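Local coordinates for single-stranded-DNA-specific exonuclease RecJ (Thermus thermophilus, PDB 2ZXR), which degrades single-stranded DNA exonucleolytically in the 5' to 3' direction with the help of divalent metal ions, with no detectable activity on single-stranded RNA, at residues 538-543 / 648-653; 610-615 / 636-641. All blocks are in the same frame, centred on the assembly; numbering follows the deposited sequence.

Contact 1: residues 538-543 / 648-653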
ATOM      1  N   ALA A 538       2.500  25.919  -5.753  1.00 29.43           N
ATOM      2  CA  ALA A 538       3.505  26.950  -6.034  1.00 29.89           C
ATOM      3  C   ALA A 538       3.204  28.001  -4.964  1.00 28.70           C
ATOM      4  O   ALA A 538       2.105  28.535  -4.921  1.00 28.96           O
ATOM      5  CB  ALA A 538       3.299  27.536  -7.442  1.00 28.82           C
ATOM      6  N   PRO A 539       4.179  28.309  -4.097  1.00 28.36           N
ATOM      7  CA  PRO A 539       3.959  29.290  -3.026  1.00 28.20           C
ATOM      8  C   PRO A 539       3.753  30.741  -3.436  1.00 28.14           C
ATOM      9  O   PRO A 539       4.293  31.180  -4.435  1.00 28.09           O
ATOM     10  CB  PRO A 539       5.183  29.099  -2.128  1.00 27.55           C
ATOM     11  CG  PRO A 539       6.259  28.727  -3.090  1.00 28.50           C
ATOM     12  CD  PRO A 539       5.590  27.860  -4.143  1.00 27.56           C
ATOM     13  N   PHE A 540       2.931  31.462  -2.669  1.00 27.68           N
ATOM     14  CA  PHE A 540       2.679  32.882  -2.900  1.00 26.85           C
ATOM     15  C   PHE A 540       2.585  33.565  -1.525  1.00 26.34           C
ATOM     16  O   PHE A 540       2.813  34.770  -1.400  1.00 27.90           O
ATOM     17  CB  PHE A 540       1.394  33.110  -3.737  1.00 26.62           C
ATOM     18  CG  PHE A 540       0.109  32.822  -2.996  1.00 27.47           C
ATOM     19  CD1 PHE A 540      -0.458  33.779  -2.158  1.00 27.00           C
ATOM     20  CD2 PHE A 540      -0.504  31.561  -3.097  1.00 26.21           C
ATOM     21  CE1 PHE A 540      -1.626  33.482  -1.419  1.00 27.81           C
ATOM     22  CE2 PHE A 540      -1.659  31.254  -2.377  1.00 26.62           C
ATOM     23  CZ  PHE A 540      -2.229  32.212  -1.532  1.00 26.85           C
ATOM     24  N   ALA A 541       2.286  32.789  -0.486  1.00 25.05           N
ATOM     25  CA  ALA A 541       2.192  33.325   0.868  1.00 23.44           C
ATOM     26  C   ALA A 541       3.284  32.668   1.737  1.00 23.34           C
ATOM     27  O   ALA A 541       3.357  31.431   1.857  1.00 22.45           O
ATOM     28  CB  ALA A 541       0.807  33.067   1.429  1.00 22.53           C
ATOM     29  N   TYR A 542       4.122  33.513   2.334  1.00 22.82           N
ATOM     30  CA  TYR A 542       5.252  33.086   3.141  1.00 23.20           C
ATOM     31  C   TYR A 542       5.132  33.420   4.605  1.00 23.58           C
ATOM     32  O   TYR A 542       5.238  34.589   4.986  1.00 23.71           O
ATOM     33  CB  TYR A 542       6.530  33.710   2.591  1.00 23.60           C
ATOM     34  CG  TYR A 542       6.825  33.244   1.183  1.00 25.46           C
ATOM     35  CD1 TYR A 542       6.038  33.658   0.109  1.00 25.05           C
ATOM     36  CD2 TYR A 542       7.871  32.345   0.933  1.00 25.36           C
ATOM     37  CE1 TYR A 542       6.285  33.194  -1.178  1.00 26.21           C
ATOM     38  CE2 TYR A 542       8.120  31.871  -0.349  1.00 25.85           C
ATOM     39  CZ  TYR A 542       7.330  32.299  -1.391  1.00 26.17           C
ATOM     40  OH  TYR A 542       7.586  31.814  -2.648  1.00 28.33           O
ATOM     41  N   PRO A 543       4.919  32.396   5.448  1.00 22.48           N
ATOM     42  CA  PRO A 543       4.780  32.586   6.896  1.00 22.88           C
ATOM     43  C   PRO A 543       5.975  33.298   7.492  1.00 23.26           C
ATOM     44  O   PRO A 543       7.126  32.959   7.189  1.00 21.46           O
ATOM     45  CB  PRO A 543       4.664  31.151   7.444  1.00 21.85           C
ATOM     46  CG  PRO A 543       3.993  30.425   6.330  1.00 23.19           C
ATOM     47  CD  PRO A 543       4.677  30.990   5.078  1.00 23.43           C
ATOM     48  N   GLU A 648      -1.273  26.590  -0.054  1.00 21.16           N
ATOM     49  CA  GLU A 648      -2.325  25.693  -0.501  1.00 21.70           C
ATOM     50  C   GLU A 648      -3.508  25.777   0.440  1.00 22.14           C
ATOM     51  O   GLU A 648      -4.675  25.858   0.011  1.00 21.71           O
ATOM     52  CB  GLU A 648      -1.808  24.249  -0.555  1.00 21.70           C
ATOM     53  CG  GLU A 648      -2.891  23.258  -0.902  1.00 22.91           C
ATOM     54  CD  GLU A 648      -2.385  21.832  -0.916  1.00 24.85           C
ATOM     55  OE1 GLU A 648      -1.667  21.430   0.033  1.00 24.41           O
ATOM     56  OE2 GLU A 648      -2.723  21.120  -1.879  1.00 25.43           O
ATOM     57  N   ALA A 649      -3.189  25.747   1.730  1.00 22.03           N
ATOM     58  CA  ALA A 649      -4.190  25.797   2.776  1.00 22.14           C
ATOM     59  C   ALA A 649      -4.975  27.102   2.731  1.00 22.71           C
ATOM     60  O   ALA A 649      -6.172  27.138   3.054  1.00 21.65           O
ATOM     61  CB  ALA A 649      -3.516  25.644   4.131  1.00 22.04           C
ATOM     62  N   LEU A 650      -4.290  28.178   2.353  1.00 23.07           N
ATOM     63  CA  LEU A 650      -4.938  29.479   2.287  1.00 23.54           C
ATOM     64  C   LEU A 650      -5.974  29.459   1.172  1.00 23.86           C
ATOM     65  O   LEU A 650      -7.072  29.979   1.340  1.00 23.51           O
ATOM     66  CB  LEU A 650      -3.897  30.586   2.070  1.00 22.53           C
ATOM     67  CG  LEU A 650      -4.453  32.017   1.986  1.00 22.67           C
ATOM     68  CD1 LEU A 650      -5.420  32.291   3.133  1.00 22.68           C
ATOM     69  CD2 LEU A 650      -3.303  32.999   2.018  1.00 21.02           C
ATOM     70  N   LEU A 651      -5.638  28.850   0.035  1.00 25.25           N
ATOM     71  CA  LEU A 651      -6.610  28.759  -1.056  1.00 26.34           C
ATOM     72  C   LEU A 651      -7.865  28.000  -0.589  1.00 26.84           C
ATOM     73  O   LEU A 651      -8.995  28.405  -0.876  1.00 26.28           O
ATOM     74  CB  LEU A 651      -6.012  28.037  -2.257  1.00 27.96           C
ATOM     75  CG  LEU A 651      -4.787  28.699  -2.896  1.00 29.20           C
ATOM     76  CD1 LEU A 651      -4.451  27.929  -4.186  1.00 30.55           C
ATOM     77  CD2 LEU A 651      -5.077  30.170  -3.224  1.00 29.15           C
ATOM     78  N   ALA A 652      -7.681  26.908   0.146  1.00 26.37           N
ATOM     79  CA  ALA A 652      -8.843  26.151   0.611  1.00 26.80           C
ATOM     80  C   ALA A 652      -9.609  27.028   1.595  1.00 27.21           C
ATOM     81  O   ALA A 652     -10.845  27.010   1.636  1.00 25.85           O
ATOM     82  CB  ALA A 652      -8.401  24.823   1.290  1.00 25.30           C
ATOM     83  N   TYR A 653      -8.857  27.798   2.378  1.00 28.19           N
ATOM     84  CA  TYR A 653      -9.440  28.700   3.367  1.00 29.53           C
ATOM     85  C   TYR A 653     -10.374  29.727   2.707  1.00 31.39           C
ATOM     86  O   TYR A 653     -11.468  29.972   3.216  1.00 31.18           O
ATOM     87  CB  TYR A 653      -8.344  29.428   4.140  1.00 29.25           C
ATOM     88  CG  TYR A 653      -8.864  30.434   5.153  1.00 31.01           C
ATOM     89  CD1 TYR A 653      -9.405  30.020   6.361  1.00 31.32           C
ATOM     90  CD2 TYR A 653      -8.834  31.805   4.886  1.00 32.74           C
ATOM     91  CE1 TYR A 653      -9.908  30.937   7.280  1.00 32.07           C
ATOM     92  CE2 TYR A 653      -9.336  32.736   5.808  1.00 32.76           C
ATOM     93  CZ  TYR A 653      -9.873  32.286   7.000  1.00 33.69           C
ATOM     94  OH  TYR A 653     -10.395  33.191   7.909  1.00 36.16           O
TER
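The ring of Phe540 reaches from the chain just ahead of strand 541-543 to the helix 643-655, where the methyl groups of Leu650 and Leu651 receive its outer end. Its CZ lies 3.8 Å from CD2 of Leu650, and its CE2 comes to 3.7 Å from CD2 of Leu651, so two consecutive leucines share one ring. Both methyls approach obliquely, and the side chain of Leu650 crosses that of Phe540 at about a right angle.

The torsions explain how neighbouring residues of a helix can serve the same partner. Leu650 carries CG opposite its backbone N (chi1 180°), whereas Leu651 turns CG away from the carbonyl carbon (chi1 -61°); the two branches thereby converge on the ring although their CB atoms leave the helix in different directions. Next along the chain, Ala541 directs its methyl toward the helix, and its CB meets CD2 of Leu650 at 4.2 Å. With the CA atoms of Ala541 and Leu650 8.2 Å apart, a bare methyl on the strand is enough to reach the leucine.

Strand 541-543 is an outermost strand of the five-stranded parallel sheet in the C-terminal domain, and Phe540 and Tyr542 pair with Val601 through backbone bonds. One residue ahead of 648-653 on the helix, the hydroxyl of Ser647 is hydrogen-bonded to the backbone N of both Phe540 and Ala541, adding a polar link beside the apolar one. Between residues 538-543 and 648-653 themselves no hydrogen bond forms: they meet through hydrocarbon alone, an attachment that rests on shape and exclusion of water, the latter incomplete because Phe540 and Leu651 are only partly buried.

Contact 2: residues 610-615 / 636-641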
ATOM      1  N   ARG A 610      -5.830  38.049  17.059  1.00 52.07           N
ATOM      2  CA  ARG A 610      -7.139  37.475  16.863  1.00 51.87           C
ATOM      3  C   ARG A 610      -7.100  36.562  15.640  1.00 50.41           C
ATOM      4  O   ARG A 610      -7.838  35.596  15.565  1.00 49.30           O
ATOM      5  CB  ARG A 610      -8.171  38.576  16.669  1.00 53.67           C
ATOM      6  CG  ARG A 610      -9.250  38.588  17.750  1.00 57.38           C
ATOM      7  CD  ARG A 610     -10.083  37.279  17.789  1.00 59.73           C
ATOM      8  NE  ARG A 610     -11.058  37.292  18.886  1.00 61.91           N
ATOM      9  CZ  ARG A 610     -10.754  37.148  20.178  1.00 62.89           C
ATOM     10  NH1 ARG A 610      -9.494  36.965  20.561  1.00 62.93           N
ATOM     11  NH2 ARG A 610     -11.712  37.216  21.097  1.00 63.79           N
ATOM     12  N   ALA A 611      -6.231  36.884  14.687  1.00 49.14           N
ATOM     13  CA  ALA A 611      -6.088  36.077  13.481  1.00 48.34           C
ATOM     14  C   ALA A 611      -5.803  34.640  13.911  1.00 47.54           C
ATOM     15  O   ALA A 611      -6.438  33.699  13.442  1.00 47.22           O
ATOM     16  CB  ALA A 611      -4.939  36.604  12.619  1.00 47.02           C
ATOM     17  N   ARG A 612      -4.847  34.486  14.812  1.00 46.81           N
ATOM     18  CA  ARG A 612      -4.478  33.182  15.303  1.00 47.39           C
ATOM     19  C   ARG A 612      -5.668  32.456  15.914  1.00 48.68           C
ATOM     20  O   ARG A 612      -5.695  31.229  15.979  1.00 47.52           O
ATOM     21  CB  ARG A 612      -3.382  33.314  16.339  1.00 46.32           C
ATOM     22  CG  ARG A 612      -2.878  31.987  16.798  1.00 45.56           C
ATOM     23  CD  ARG A 612      -1.536  32.119  17.465  1.00 45.34           C
ATOM     24  NE  ARG A 612      -0.890  30.819  17.496  1.00 46.73           N
ATOM     25  CZ  ARG A 612       0.200  30.500  16.808  1.00 46.81           C
ATOM     26  NH1 ARG A 612       0.786  31.398  16.033  1.00 46.16           N
ATOM     27  NH2 ARG A 612       0.682  29.266  16.873  1.00 47.27           N
ATOM     28  N   LEU A 613      -6.651  33.219  16.372  1.00 50.56           N
ATOM     29  CA  LEU A 613      -7.828  32.617  16.965  1.00 52.08           C
ATOM     30  C   LEU A 613      -8.713  31.943  15.937  1.00 52.86           C
ATOM     31  O   LEU A 613      -9.913  32.180  15.874  1.00 52.96           O
ATOM     32  CB  LEU A 613      -8.591  33.652  17.765  1.00 53.11           C
ATOM     33  CG  LEU A 613      -7.900  33.830  19.116  1.00 54.12           C
ATOM     34  CD1 LEU A 613      -8.020  32.527  19.903  1.00 56.12           C
ATOM     35  CD2 LEU A 613      -6.427  34.175  18.932  1.00 55.81           C
ATOM     36  N   SER A 614      -8.063  31.114  15.112  1.00 53.53           N
ATOM     37  CA  SER A 614      -8.686  30.282  14.081  1.00 52.47           C
ATOM     38  C   SER A 614      -8.319  28.922  14.673  1.00 52.63           C
ATOM     39  O   SER A 614      -8.373  27.869  14.033  1.00 52.29           O
ATOM     40  CB  SER A 614      -7.998  30.464  12.725  1.00 52.74           C
ATOM     41  OG  SER A 614      -6.784  29.735  12.653  1.00 51.57           O
ATOM     42  N   ALA A 615      -7.912  29.001  15.931  1.00 52.45           N
ATOM     43  CA  ALA A 615      -7.541  27.862  16.729  1.00 53.02           C
ATOM     44  C   ALA A 615      -8.679  27.509  17.701  1.00 53.61           C
ATOM     45  O   ALA A 615      -8.519  26.640  18.553  1.00 53.64           O
ATOM     46  CB  ALA A 615      -6.267  28.189  17.506  1.00 52.49           C
ATOM     47  N   PHE A 636      -0.608  24.670  11.185  1.00 23.98           N
ATOM     48  CA  PHE A 636       0.556  23.785  11.089  1.00 23.54           C
ATOM     49  C   PHE A 636       1.573  24.341  10.106  1.00 23.58           C
ATOM     50  O   PHE A 636       2.746  24.443  10.438  1.00 22.74           O
ATOM     51  CB  PHE A 636       0.160  22.363  10.642  1.00 23.31           C
ATOM     52  CG  PHE A 636       1.343  21.466  10.358  1.00 23.88           C
ATOM     53  CD1 PHE A 636       2.079  20.897  11.403  1.00 24.91           C
ATOM     54  CD2 PHE A 636       1.768  21.250   9.043  1.00 24.96           C
ATOM     55  CE1 PHE A 636       3.228  20.134  11.144  1.00 24.42           C
ATOM     56  CE2 PHE A 636       2.912  20.488   8.768  1.00 24.47           C
ATOM     57  CZ  PHE A 636       3.646  19.928   9.822  1.00 24.15           C
ATOM     58  N   ALA A 637       1.125  24.687   8.893  1.00 23.50           N
ATOM     59  CA  ALA A 637       2.033  25.231   7.886  1.00 24.20           C
ATOM     60  C   ALA A 637       2.611  26.572   8.328  1.00 24.43           C
ATOM     61  O   ALA A 637       3.746  26.901   7.976  1.00 24.86           O
ATOM     62  CB  ALA A 637       1.329  25.389   6.525  1.00 25.14           C
ATOM     63  N   TYR A 638       1.833  27.344   9.077  1.00 24.68           N
ATOM     64  CA  TYR A 638       2.330  28.634   9.568  1.00 26.31           C
ATOM     65  C   TYR A 638       3.493  28.395  10.527  1.00 27.12           C
ATOM     66  O   TYR A 638       4.593  28.912  10.311  1.00 25.83           O
ATOM     67  CB  TYR A 638       1.216  29.417  10.275  1.00 25.82           C
ATOM     68  CG  TYR A 638       1.679  30.747  10.827  1.00 26.77           C
ATOM     69  CD1 TYR A 638       1.814  30.944  12.200  1.00 25.49           C
ATOM     70  CD2 TYR A 638       1.979  31.814   9.970  1.00 25.85           C
ATOM     71  CE1 TYR A 638       2.230  32.171  12.720  1.00 26.28           C
ATOM     72  CE2 TYR A 638       2.397  33.039  10.470  1.00 26.75           C
ATOM     73  CZ  TYR A 638       2.522  33.219  11.854  1.00 27.17           C
ATOM     74  OH  TYR A 638       2.923  34.447  12.367  1.00 28.56           O
ATOM     75  N   GLU A 639       3.256  27.599  11.573  1.00 28.44           N
ATOM     76  CA  GLU A 639       4.290  27.281  12.561  1.00 30.83           C
ATOM     77  C   GLU A 639       5.545  26.651  11.929  1.00 31.44           C
ATOM     78  O   GLU A 639       6.670  26.915  12.350  1.00 30.21           O
ATOM     79  CB  GLU A 639       3.728  26.340  13.650  1.00 33.81           C
ATOM     80  CG  GLU A 639       2.489  26.912  14.382  1.00 39.34           C
ATOM     81  CD  GLU A 639       1.895  25.983  15.470  1.00 42.50           C
ATOM     82  OE1 GLU A 639       0.819  26.343  16.025  1.00 43.17           O
ATOM     83  OE2 GLU A 639       2.496  24.913  15.772  1.00 44.35           O
ATOM     84  N   ARG A 640       5.358  25.833  10.902  1.00 32.21           N
ATOM     85  CA  ARG A 640       6.497  25.192  10.247  1.00 33.33           C
ATOM     86  C   ARG A 640       7.112  26.072   9.151  1.00 32.85           C
ATOM     87  O   ARG A 640       8.060  25.660   8.487  1.00 32.75           O
ATOM     88  CB  ARG A 640       6.049  23.858   9.622  1.00 36.31           C
ATOM     89  CG  ARG A 640       7.156  22.863   9.346  1.00 39.32           C
ATOM     90  CD  ARG A 640       7.174  21.734  10.382  1.00 43.00           C
ATOM     91  NE  ARG A 640       7.218  22.216  11.768  1.00 46.43           N
ATOM     92  CZ  ARG A 640       6.170  22.692  12.452  1.00 47.94           C
ATOM     93  NH1 ARG A 640       4.965  22.755  11.889  1.00 47.92           N
ATOM     94  NH2 ARG A 640       6.327  23.121  13.705  1.00 48.43           N
ATOM     95  N   ARG A 641       6.570  27.268   8.946  1.00 32.98           N
ATOM     96  CA  ARG A 641       7.084  28.153   7.894  1.00 33.04           C
ATOM     97  C   ARG A 641       7.125  27.406   6.566  1.00 31.63           C
ATOM     98  O   ARG A 641       8.115  27.445   5.855  1.00 31.62           O
ATOM     99  CB  ARG A 641       8.502  28.643   8.230  1.00 34.70           C
ATOM    100  CG  ARG A 641       8.570  29.962   8.983  1.00 37.99           C
ATOM    101  CD  ARG A 641       8.222  29.791  10.429  1.00 42.06           C
ATOM    102  NE  ARG A 641       7.011  30.521  10.794  1.00 45.99           N
ATOM    103  CZ  ARG A 641       6.564  30.629  12.043  1.00 47.31           C
ATOM    104  NH1 ARG A 641       7.236  30.051  13.038  1.00 47.44           N
ATOM    105  NH2 ARG A 641       5.450  31.304  12.297  1.00 46.81           N
TER
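Arg612 and Glu639 meet with guanidinium and carboxylate planes nearly parallel, 13° apart, but stepped rather than coplanar. NH2 of Arg612 stands 3.0 Å from OE1 of Glu639, a salt bridge made at the guanidinium edge. The two side chains nevertheless cross at about a right angle. Arginine suits the task because its chain, extended from CG to NE, carries the charge far from the backbone; Glu639 is also stretched beyond CG, which brings its carboxylate to meet it.

The other terminal nitrogen is turned to Tyr638. NH1 of Arg612 sits at the ring edge, 3.7 Å from CE1 of Tyr638, and the guanidinium and ring planes are 65° apart, so this is neither a stack nor a contact over the ring face. NH1 has its hydrogen bond elsewhere, to the carbonyl O of Gly606.

Within the RecJ C-terminal domain, the contact joins the loop after strand 601-603 to the end of helix 624-639. Arg610 to Leu613 form a type I beta turn, and the helix finishes in a Schellman motif at Arg641, whose phi is positive. With CG anti to its N (chi1 179°), Tyr638 swings its ring out toward the 610-615 loop, so that the CE1 edge meets Arg612; its hydroxyl is hydrogen-bonded to the backbone N of Leu605. Over one face of its ring lies NH2 of Arg641, 3.3 Å above the plane of the Tyr638 ring and shifted toward the rim.

The centres of contacts 1 and 2 are 12 Å apart, and the two touch directly: CB of Pro543 packs 3.6 Å from the carbonyl O of Tyr638, and O of Pro543 lies 3.8 Å from CG of Arg641. Along the chain, contact 2 is nested inside the loop that contact 1 closes. Helices 624-639 and 643-655 follow one another, so the pair of contacts ties successive helices to the strand 541-543 and to the loop after strand 601-603, its neighbour in the sheet. Contact 1 is apolar packing, whereas contact 2 is built round a salt bridge. Both contacts lie away from the magnesium ion held by Asp84, Asp136, His160, His161 and Asp221.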